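Local structure of similar to hydroxylamine oxidoreductase (Kuenenia stuttgartiensis, 6H5L) at residues A[307-310]-A[311-314]; A[361-364]-A[365-368]; A[316-320]-A[321-325]; A[386-390]-A[391-395]. The protein is a heme-c-rich relative of hydroxylamine oxidoreductase that probably acts as a reductase within a 60-heme electron-transfer complex of an anammox bacterium. One frame throughout, in Å; residues are numbered along the deposited sequence.

Interaction 1 (A[307-310]-A[311-314]); sequences VPPS and NLEY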
# COMPACT_ATOMS: atom_id res chain seq x y z
N VAL A 307 19.39 55.98 5.87
CA VAL A 307 19.79 56.85 6.98
C VAL A 307 21.31 56.78 7.14
O VAL A 307 21.86 55.68 7.27
CB VAL A 307 19.08 56.45 8.27
CG1 VAL A 307 19.60 57.27 9.43
CG2 VAL A 307 17.57 56.65 8.12
N PRO A 308 22.01 57.91 7.14
CA PRO A 308 23.48 57.87 7.24
C PRO A 308 23.92 57.38 8.60
O PRO A 308 23.31 57.73 9.62
CB PRO A 308 23.89 59.34 7.01
CG PRO A 308 22.68 60.00 6.41
CD PRO A 308 21.51 59.28 6.99
N PRO A 309 24.98 56.58 8.67
CA PRO A 309 25.52 56.18 9.97
C PRO A 309 26.31 57.31 10.62
O PRO A 309 26.97 58.10 9.94
CB PRO A 309 26.44 55.00 9.63
CG PRO A 309 26.85 55.26 8.22
CD PRO A 309 25.66 55.90 7.56
N SER A 310 26.23 57.38 11.95
CA SER A 310 26.96 58.40 12.71
C SER A 310 28.45 58.13 12.80
O SER A 310 29.20 58.99 13.27
CB SER A 310 26.39 58.52 14.13
OG SER A 310 26.64 57.35 14.88
N ASN A 311 28.90 56.96 12.35
CA ASN A 311 30.30 56.57 12.44
C ASN A 311 31.13 57.07 11.26
O ASN A 311 32.23 56.56 11.03
CB ASN A 311 30.42 55.05 12.56
CG ASN A 311 29.36 54.46 13.48
OD1 ASN A 311 28.32 53.99 13.01
ND2 ASN A 311 29.62 54.48 14.78
N LEU A 312 30.62 58.04 10.51
CA LEU A 312 31.32 58.58 9.35
C LEU A 312 31.39 60.10 9.44
O LEU A 312 30.51 60.75 10.01
CB LEU A 312 30.65 58.18 8.03
CG LEU A 312 30.84 56.74 7.56
CD1 LEU A 312 30.14 56.52 6.23
CD2 LEU A 312 32.32 56.42 7.45
N GLU A 313 32.45 60.65 8.87
CA GLU A 313 32.64 62.09 8.76
C GLU A 313 32.31 62.51 7.33
O GLU A 313 33.00 62.10 6.39
CB GLU A 313 34.07 62.48 9.12
CG GLU A 313 34.36 63.97 9.06
CD GLU A 313 34.31 64.63 10.42
OE1 GLU A 313 33.64 64.09 11.33
OE2 GLU A 313 34.95 65.69 10.59
N TYR A 314 31.25 63.31 7.17
CA TYR A 314 30.73 63.65 5.86
C TYR A 314 31.24 65.01 5.40
O TYR A 314 31.54 65.88 6.21
CB TYR A 314 29.20 63.65 5.87
CG TYR A 314 28.61 62.34 6.35
CD1 TYR A 314 28.39 61.29 5.47
CD2 TYR A 314 28.29 62.16 7.69
CE1 TYR A 314 27.86 60.09 5.91
CE2 TYR A 314 27.76 60.96 8.14
CZ TYR A 314 27.54 59.93 7.25
OH TYR A 314 27.02 58.75 7.70
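Asn311 and Pro309 face each other across a tight bend, with Asn311 OD1 4.0 Å from Pro309 CB. The asparagine carries its amide on the N side, CG anti to the carbonyl carbon (chi1 -40°). That amide is held at both ends by a later part of the same loop, ND2 bonding to Asp333 and OD1 to the backbone N of Ile334. Ser310 stands between the two, its CB 3.4 Å from Asn311 N, and its OG makes a weak hydrogen bond to Ile332 O in that later part too. The chain can double back because Ser310 and Asn311, with phi/psi near -74°/-8° for the serine, have the backbone angles of a type I turn, set in the loop between strand 291-292 and helix 337-350 of the multiheme cytochrome fold. Pro309 also looks further along the chain: its CG lies 4.0 Å from Leu312 CD1, and Tyr314 comes back toward it, the two side chains crossing at about a right angle. Tyr314 OH is modelled as donating to Pro309 O, but at 2.3 Å the contact is too short for its length or strength to be relied on. Pro308 CB packs 3.7 Å from Tyr314 CZ. Pro309 and Leu312 both pack on His374 of helix 356-389, while Tyr314 rests on Asp378, one helical turn further along.

Interaction 2 (A[361-364]-A[365-368]); sequences TYLK and SLDQ. With HEC (heme c), chain J.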
# COMPACT_ATOMS: atom_id res chain seq x y z
N THR A 361 32.46 37.52 10.39
CA THR A 361 33.27 38.06 9.30
C THR A 361 32.40 38.57 8.16
O THR A 361 32.68 39.62 7.58
CB THR A 361 34.24 36.99 8.79
OG1 THR A 361 35.16 36.64 9.83
CG2 THR A 361 35.01 37.49 7.58
N TYR A 362 31.33 37.84 7.84
CA TYR A 362 30.47 38.26 6.73
C TYR A 362 29.69 39.52 7.09
O TYR A 362 29.66 40.48 6.32
CB TYR A 362 29.51 37.14 6.33
CG TYR A 362 28.77 37.49 5.06
CD1 TYR A 362 29.33 37.22 3.82
CD2 TYR A 362 27.55 38.14 5.10
CE1 TYR A 362 28.68 37.56 2.66
CE2 TYR A 362 26.89 38.49 3.94
CZ TYR A 362 27.46 38.19 2.72
OH TYR A 362 26.81 38.53 1.56
N LEU A 363 29.04 39.52 8.26
CA LEU A 363 28.25 40.69 8.64
C LEU A 363 29.14 41.92 8.86
O LEU A 363 28.69 43.05 8.64
CB LEU A 363 27.43 40.38 9.90
CG LEU A 363 26.34 39.33 9.69
CD1 LEU A 363 25.58 39.07 10.98
CD2 LEU A 363 25.38 39.76 8.59
N LYS A 364 30.38 41.71 9.29
CA LYS A 364 31.33 42.82 9.34
C LYS A 364 31.67 43.33 7.95
O LYS A 364 31.96 44.52 7.78
CB LYS A 364 32.60 42.39 10.08
CG LYS A 364 32.52 42.57 11.59
CD LYS A 364 33.38 41.56 12.33
CE LYS A 364 34.85 41.69 11.97
NZ LYS A 364 35.66 40.65 12.67
N SER A 365 31.63 42.46 6.94
CA SER A 365 31.80 42.92 5.56
C SER A 365 30.58 43.69 5.08
O SER A 365 30.71 44.62 4.28
CB SER A 365 32.08 41.74 4.64
OG SER A 365 33.25 41.04 5.04
N LEU A 366 29.39 43.31 5.54
CA LEU A 366 28.20 44.10 5.26
C LEU A 366 28.34 45.52 5.81
O LEU A 366 27.97 46.49 5.15
CB LEU A 366 26.96 43.43 5.86
CG LEU A 366 25.69 44.28 5.93
CD1 LEU A 366 25.17 44.61 4.53
CD2 LEU A 366 24.61 43.58 6.75
N ASP A 367 28.87 45.64 7.03
CA ASP A 367 29.11 46.97 7.60
C ASP A 367 30.12 47.75 6.77
O ASP A 367 29.94 48.95 6.52
CB ASP A 367 29.58 46.84 9.05
CG ASP A 367 28.57 46.14 9.94
OD1 ASP A 367 27.36 46.25 9.66
OD2 ASP A 367 28.99 45.49 10.92
N GLN A 368 31.20 47.09 6.34
CA GLN A 368 32.22 47.78 5.55
C GLN A 368 31.67 48.23 4.21
O GLN A 368 32.00 49.32 3.73
CB GLN A 368 33.43 46.87 5.37
CG GLN A 368 34.22 46.63 6.64
CD GLN A 368 34.68 47.93 7.29
OE1 GLN A 368 34.58 48.09 8.50
NE2 GLN A 368 35.18 48.85 6.48
FE HEC J . 24.14 30.66 5.48
CHA HEC J . 25.48 29.74 2.47
CHB HEC J . 25.80 33.70 5.26
CHC HEC J . 22.61 31.76 8.36
CHD HEC J . 22.72 27.57 5.90
NA HEC J . 25.38 31.57 4.10
C1A HEC J . 25.86 30.97 2.96
C2A HEC J . 26.83 31.87 2.36
C3A HEC J . 26.92 32.95 3.13
C4A HEC J . 26.00 32.79 4.24
CMA HEC J . 27.83 34.17 2.88
CAA HEC J . 27.64 31.63 1.06
CBA HEC J . 28.66 30.53 1.31
CGA HEC J . 29.63 30.44 0.16
O1A HEC J . 30.51 29.54 0.20
O2A HEC J . 29.53 31.26 -0.78
NB HEC J . 24.22 32.39 6.62
C1B HEC J . 24.91 33.55 6.30
C2B HEC J . 24.55 34.57 7.26
C3B HEC J . 23.67 34.04 8.12
C4B HEC J . 23.45 32.66 7.73
CMB HEC J . 25.12 36.01 7.26
CAB HEC J . 23.00 34.73 9.33
CBB HEC J . 22.05 35.86 8.88
NC HEC J . 22.91 29.82 6.87
C1C HEC J . 22.37 30.46 7.97
C2C HEC J . 21.42 29.56 8.59
C3C HEC J . 21.52 28.37 7.98
C4C HEC J . 22.41 28.53 6.84
CMC HEC J . 20.70 29.85 9.93
CAC HEC J . 20.75 27.07 8.34
CBC HEC J . 19.22 27.22 8.23
ND HEC J . 24.08 28.93 4.34
C1D HEC J . 23.49 27.73 4.77
C2D HEC J . 23.83 26.70 3.82
C3D HEC J . 24.69 27.38 2.75
C4D HEC J . 24.79 28.76 3.16
CMD HEC J . 23.41 25.21 3.86
CAD HEC J . 25.33 26.76 1.49
CBD HEC J . 26.84 26.65 1.69
CGD HEC J . 27.55 26.89 0.39
O1D HEC J . 27.26 27.92 -0.27
O2D HEC J . 28.42 26.06 0.01
O HOH W 1 33.81 45.77 10.06
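One face of the Tyr362 ring lies against a heme c methyl group, while the backbone of the same residue serves the helix by accepting the N-H of Leu366. Heme CMA stands 3.5 Å from Tyr362 CE1, above the ring and displaced toward its rim. The side chain leaves the helix with CG anti to the backbone N (chi1 -171°), which sends the ring out to the heme, and its OH is fixed by the carbonyl of Thr475. His197 of the second subunit, another copy of the protein, also meets this ring, at a steep angle between the planes.

The helix itself is regular. Leu366 N donates to Tyr362 O over 2.9 Å, in the plane of that carbonyl, and Asp367 N donates to Leu363 O over 3.1 Å. Ser365 N donates to Thr361 O, with Ser365 OG 3.0 Å from the same oxygen. On the outer side a water gives one hydrogen to Lys364 O and the other to Gln368 OE1, 2.9 Å away, bridging positions i and i+4 beside the backbone bond that joins the same two residues.

Leu363 and Leu366 meet more loosely, CD2 to CD2 at 4.3 Å, and both also touch a second heme c. Asp367, further round, is tied to Arg343 by a salt bridge and to Trp302 by a hydrogen bond. The segment thus contributes apolar and aromatic side chains to two neighbouring heme pockets, an arrangement characteristic of closely spaced hemes in multiheme cytochromes c.

Interaction 3 (A[316-320]-A[321-325]); sequences SSLKD and YPYGI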
# COMPACT_ATOMS: atom_id res chain seq x y z
N SER A 316 29.49 66.65 2.61
CA SER A 316 28.30 67.38 2.20
C SER A 316 27.53 67.82 3.44
O SER A 316 28.03 67.71 4.57
CB SER A 316 27.44 66.53 1.26
OG SER A 316 26.92 65.40 1.94
N SER A 317 26.31 68.31 3.26
CA SER A 317 25.48 68.70 4.40
C SER A 317 25.02 67.52 5.23
O SER A 317 24.33 67.73 6.24
CB SER A 317 24.28 69.51 3.92
OG SER A 317 23.61 68.85 2.86
N LEU A 318 25.37 66.28 4.85
CA LEU A 318 25.10 65.13 5.69
C LEU A 318 25.79 65.22 7.04
O LEU A 318 25.37 64.55 7.99
CB LEU A 318 25.53 63.84 4.99
CG LEU A 318 24.70 63.47 3.76
CD1 LEU A 318 25.18 62.16 3.16
CD2 LEU A 318 23.24 63.38 4.17
N LYS A 319 26.84 66.04 7.15
CA LYS A 319 27.47 66.29 8.44
C LYS A 319 26.53 66.99 9.41
O LYS A 319 26.80 67.00 10.61
CB LYS A 319 28.74 67.12 8.24
CG LYS A 319 28.50 68.49 7.60
CD LYS A 319 29.81 69.12 7.16
CE LYS A 319 29.57 70.37 6.32
NZ LYS A 319 28.98 71.48 7.12
N ASP A 320 25.44 67.57 8.91
CA ASP A 320 24.45 68.24 9.75
C ASP A 320 23.11 67.52 9.77
O ASP A 320 22.17 68.01 10.40
CB ASP A 320 24.26 69.69 9.28
CG ASP A 320 25.50 70.54 9.52
OD1 ASP A 320 25.94 70.62 10.68
OD2 ASP A 320 26.02 71.12 8.55
N TYR A 321 23.00 66.38 9.09
CA TYR A 321 21.80 65.56 9.17
C TYR A 321 21.54 65.18 10.63
O TYR A 321 22.49 64.92 11.38
CB TYR A 321 21.97 64.31 8.31
CG TYR A 321 20.79 63.36 8.29
CD1 TYR A 321 20.69 62.34 9.24
CD2 TYR A 321 19.80 63.46 7.33
CE1 TYR A 321 19.63 61.47 9.23
CE2 TYR A 321 18.72 62.58 7.32
CZ TYR A 321 18.65 61.59 8.27
OH TYR A 321 17.58 60.71 8.27
N PRO A 322 20.27 65.13 11.07
CA PRO A 322 19.02 65.35 10.32
C PRO A 322 18.49 66.79 10.37
O PRO A 322 17.27 66.97 10.32
CB PRO A 322 18.05 64.41 11.02
CG PRO A 322 18.49 64.45 12.44
CD PRO A 322 19.99 64.62 12.43
N TYR A 323 19.38 67.77 10.47
CA TYR A 323 19.03 69.19 10.33
C TYR A 323 18.01 69.64 11.37
O TYR A 323 17.18 70.51 11.09
CB TYR A 323 18.51 69.48 8.91
CG TYR A 323 19.27 68.76 7.83
CD1 TYR A 323 20.58 69.10 7.52
CD2 TYR A 323 18.68 67.73 7.10
CE1 TYR A 323 21.28 68.43 6.54
CE2 TYR A 323 19.37 67.06 6.11
CZ TYR A 323 20.68 67.42 5.83
OH TYR A 323 21.38 66.76 4.85
N GLY A 324 18.06 69.07 12.57
CA GLY A 324 17.13 69.47 13.61
C GLY A 324 15.68 69.12 13.33
O GLY A 324 14.78 69.75 13.89
N ILE A 325 15.43 68.14 12.47
CA ILE A 325 14.08 67.70 12.16
C ILE A 325 13.70 66.60 13.15
O ILE A 325 14.35 65.55 13.20
CB ILE A 325 13.97 67.20 10.71
CG1 ILE A 325 14.29 68.34 9.74
CG2 ILE A 325 12.59 66.64 10.44
CD1 ILE A 325 14.40 67.89 8.29
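The Tyr323 phenol reaches back to the 3-10 segment 317-319: CE1 comes within 3.1 Å of Ser317 O, which lies at the ring edge near its plane, and OH makes a weak hydrogen bond to the same oxygen. Its CG sits beside the backbone N (chi1 -40°), which places Tyr321 CA over the centre of one ring face, 3.8 Å above its plane. Tyr321 is turned differently. With CG opposite the backbone N (chi1 180°), its ring swings beside the carbonyl and lies with a face over Pro322 CB, an aromatic-proline CH-pi packing next to the cis peptide bond. Residues 320-323 form a type VI turn round that bond, closed by Tyr323 N to Asp320 O, 2.8 Å, in the carbonyl plane and on a lone pair. A type I' turn, Pro322 to Ile325, follows at once, Tyr323 and Gly324 having positive phi. Upstream, Leu318 CD2 is 3.9 Å from Tyr323 OH. Leu318 O and Tyr321 O both accept from Lys331 NZ. Ser317 O also accepts Asp320 N, 2.9 Å away, so the weak phenol bond is a second claim on an oxygen already engaged; the short backbone bonds and ring packing probably fix the bend more than the hydroxyl does.

Interaction 4 (A[386-390]-A[391-395]); sequences DLIAD and GLLYP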
# COMPACT_ATOMS: atom_id res chain seq x y z
N ASP A 386 27.78 71.72 -4.18
CA ASP A 386 28.71 72.77 -4.59
C ASP A 386 28.19 73.52 -5.81
O ASP A 386 28.34 74.74 -5.91
CB ASP A 386 30.09 72.19 -4.87
CG ASP A 386 30.80 71.76 -3.60
OD1 ASP A 386 30.23 71.92 -2.50
OD2 ASP A 386 31.94 71.25 -3.70
N LEU A 387 27.58 72.80 -6.75
CA LEU A 387 26.92 73.46 -7.88
C LEU A 387 25.83 74.40 -7.40
O LEU A 387 25.66 75.50 -7.94
CB LEU A 387 26.35 72.42 -8.84
CG LEU A 387 27.32 71.49 -9.57
CD1 LEU A 387 26.57 70.30 -10.15
CD2 LEU A 387 28.05 72.24 -10.66
N ILE A 388 25.06 73.98 -6.40
CA ILE A 388 24.00 74.82 -5.86
C ILE A 388 24.59 76.06 -5.20
O ILE A 388 24.15 77.19 -5.44
CB ILE A 388 23.13 74.02 -4.87
CG1 ILE A 388 22.36 72.92 -5.61
CG2 ILE A 388 22.18 74.93 -4.12
CD1 ILE A 388 21.62 71.96 -4.70
N ALA A 389 25.62 75.87 -4.37
CA ALA A 389 26.26 76.99 -3.69
C ALA A 389 26.88 77.96 -4.69
O ALA A 389 26.82 79.18 -4.50
CB ALA A 389 27.31 76.48 -2.71
N ASP A 390 27.48 77.43 -5.76
CA ASP A 390 28.03 78.25 -6.83
C ASP A 390 26.96 78.79 -7.78
O ASP A 390 27.31 79.46 -8.76
CB ASP A 390 29.07 77.45 -7.63
CG ASP A 390 30.25 77.01 -6.78
OD1 ASP A 390 30.49 77.64 -5.72
OD2 ASP A 390 30.94 76.04 -7.16
N GLY A 391 25.69 78.55 -7.49
CA GLY A 391 24.61 79.09 -8.32
C GLY A 391 24.66 78.61 -9.76
O GLY A 391 24.31 79.36 -10.68
N LEU A 392 25.07 77.37 -9.96
CA LEU A 392 25.15 76.79 -11.29
C LEU A 392 23.97 75.88 -11.62
O LEU A 392 23.87 75.40 -12.75
CB LEU A 392 26.46 76.02 -11.45
CG LEU A 392 27.71 76.87 -11.17
CD1 LEU A 392 28.96 76.03 -11.28
CD2 LEU A 392 27.78 78.06 -12.11
N LEU A 393 23.08 75.64 -10.65
CA LEU A 393 21.88 74.87 -10.93
C LEU A 393 20.99 75.63 -11.92
O LEU A 393 20.67 76.80 -11.70
CB LEU A 393 21.12 74.61 -9.63
CG LEU A 393 20.07 73.50 -9.60
CD1 LEU A 393 20.73 72.14 -9.65
CD2 LEU A 393 19.21 73.65 -8.37
N TYR A 394 20.62 74.96 -13.01
CA TYR A 394 19.83 75.59 -14.06
C TYR A 394 18.61 74.72 -14.37
O TYR A 394 18.78 73.54 -14.75
CB TYR A 394 20.67 75.81 -15.32
CG TYR A 394 19.92 76.50 -16.44
CD1 TYR A 394 19.76 77.88 -16.44
CD2 TYR A 394 19.38 75.78 -17.49
CE1 TYR A 394 19.08 78.52 -17.46
CE2 TYR A 394 18.69 76.40 -18.51
CZ TYR A 394 18.54 77.77 -18.49
OH TYR A 394 17.86 78.40 -19.51
N PRO A 395 17.38 75.24 -14.23
CA PRO A 395 17.10 76.58 -13.70
C PRO A 395 17.31 76.65 -12.19
O PRO A 395 17.31 75.61 -11.53
CB PRO A 395 15.62 76.80 -14.05
CG PRO A 395 15.30 75.77 -15.10
CD PRO A 395 16.17 74.60 -14.76
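A Schellman motif ends helix 356-389, with Gly391 as the residue that breaks the helical path. Two backbone bonds return into the last turn. Leu392 N donates to Leu387 O over 2.8 Å and nearly straight (168°), while Gly391 N donates to Ile388 O at 2.9 Å. The second approaches from above the carbonyl plane, 67° out of it, as the chain wraps round the helix end. Gly391 has positive phi (61°), the backbone setting that turns the chain so that Leu392 faces back along the helix. There Leu392 CD1 meets Leu387 CD2 at 3.9 Å, the two side chains crossing at about a right angle. Leu392 CG is also 3.8 Å from Asp390 CB. Leu393 closes on the next side chain, its CD2 lying 4.3 Å from Ile388 CG1. Helix 480-513 packs alongside: Leu387 touches Ala502, Leu392 touches Ala509, and Asp390 OD2 forms a salt bridge with Arg506. Further on, Tyr394 makes a cation-pi contact with Arg507 of a third subunit. The terminal carbonyls of Leu387 and Ile388 are therefore engaged by N-H groups from beyond the helix, and the Leu387-Leu392 contact adds the apolar interaction usual beside a Schellman motif.

Overall arrangement
Following the chain, interactions 1 and 3 come first, one after the other in the loop between strand 291-292 and helix 337-350, each closing a short local turn. They touch: Pro308 CD packs on Tyr321 CE1 at 3.6 Å, and Tyr314 CB lies against Lys319. Interactions 2 and 4 follow on the long helix 356-389, the first near its start and beside the hemes, the second at its C-terminal end, their centres about 37 Å apart. None of the four nests in or crosses another. The loop packs along that helix from His374 through Asp378 to Glu385, near its C-terminal end, so the helix ties the loop turns to the heme-side and capped ends.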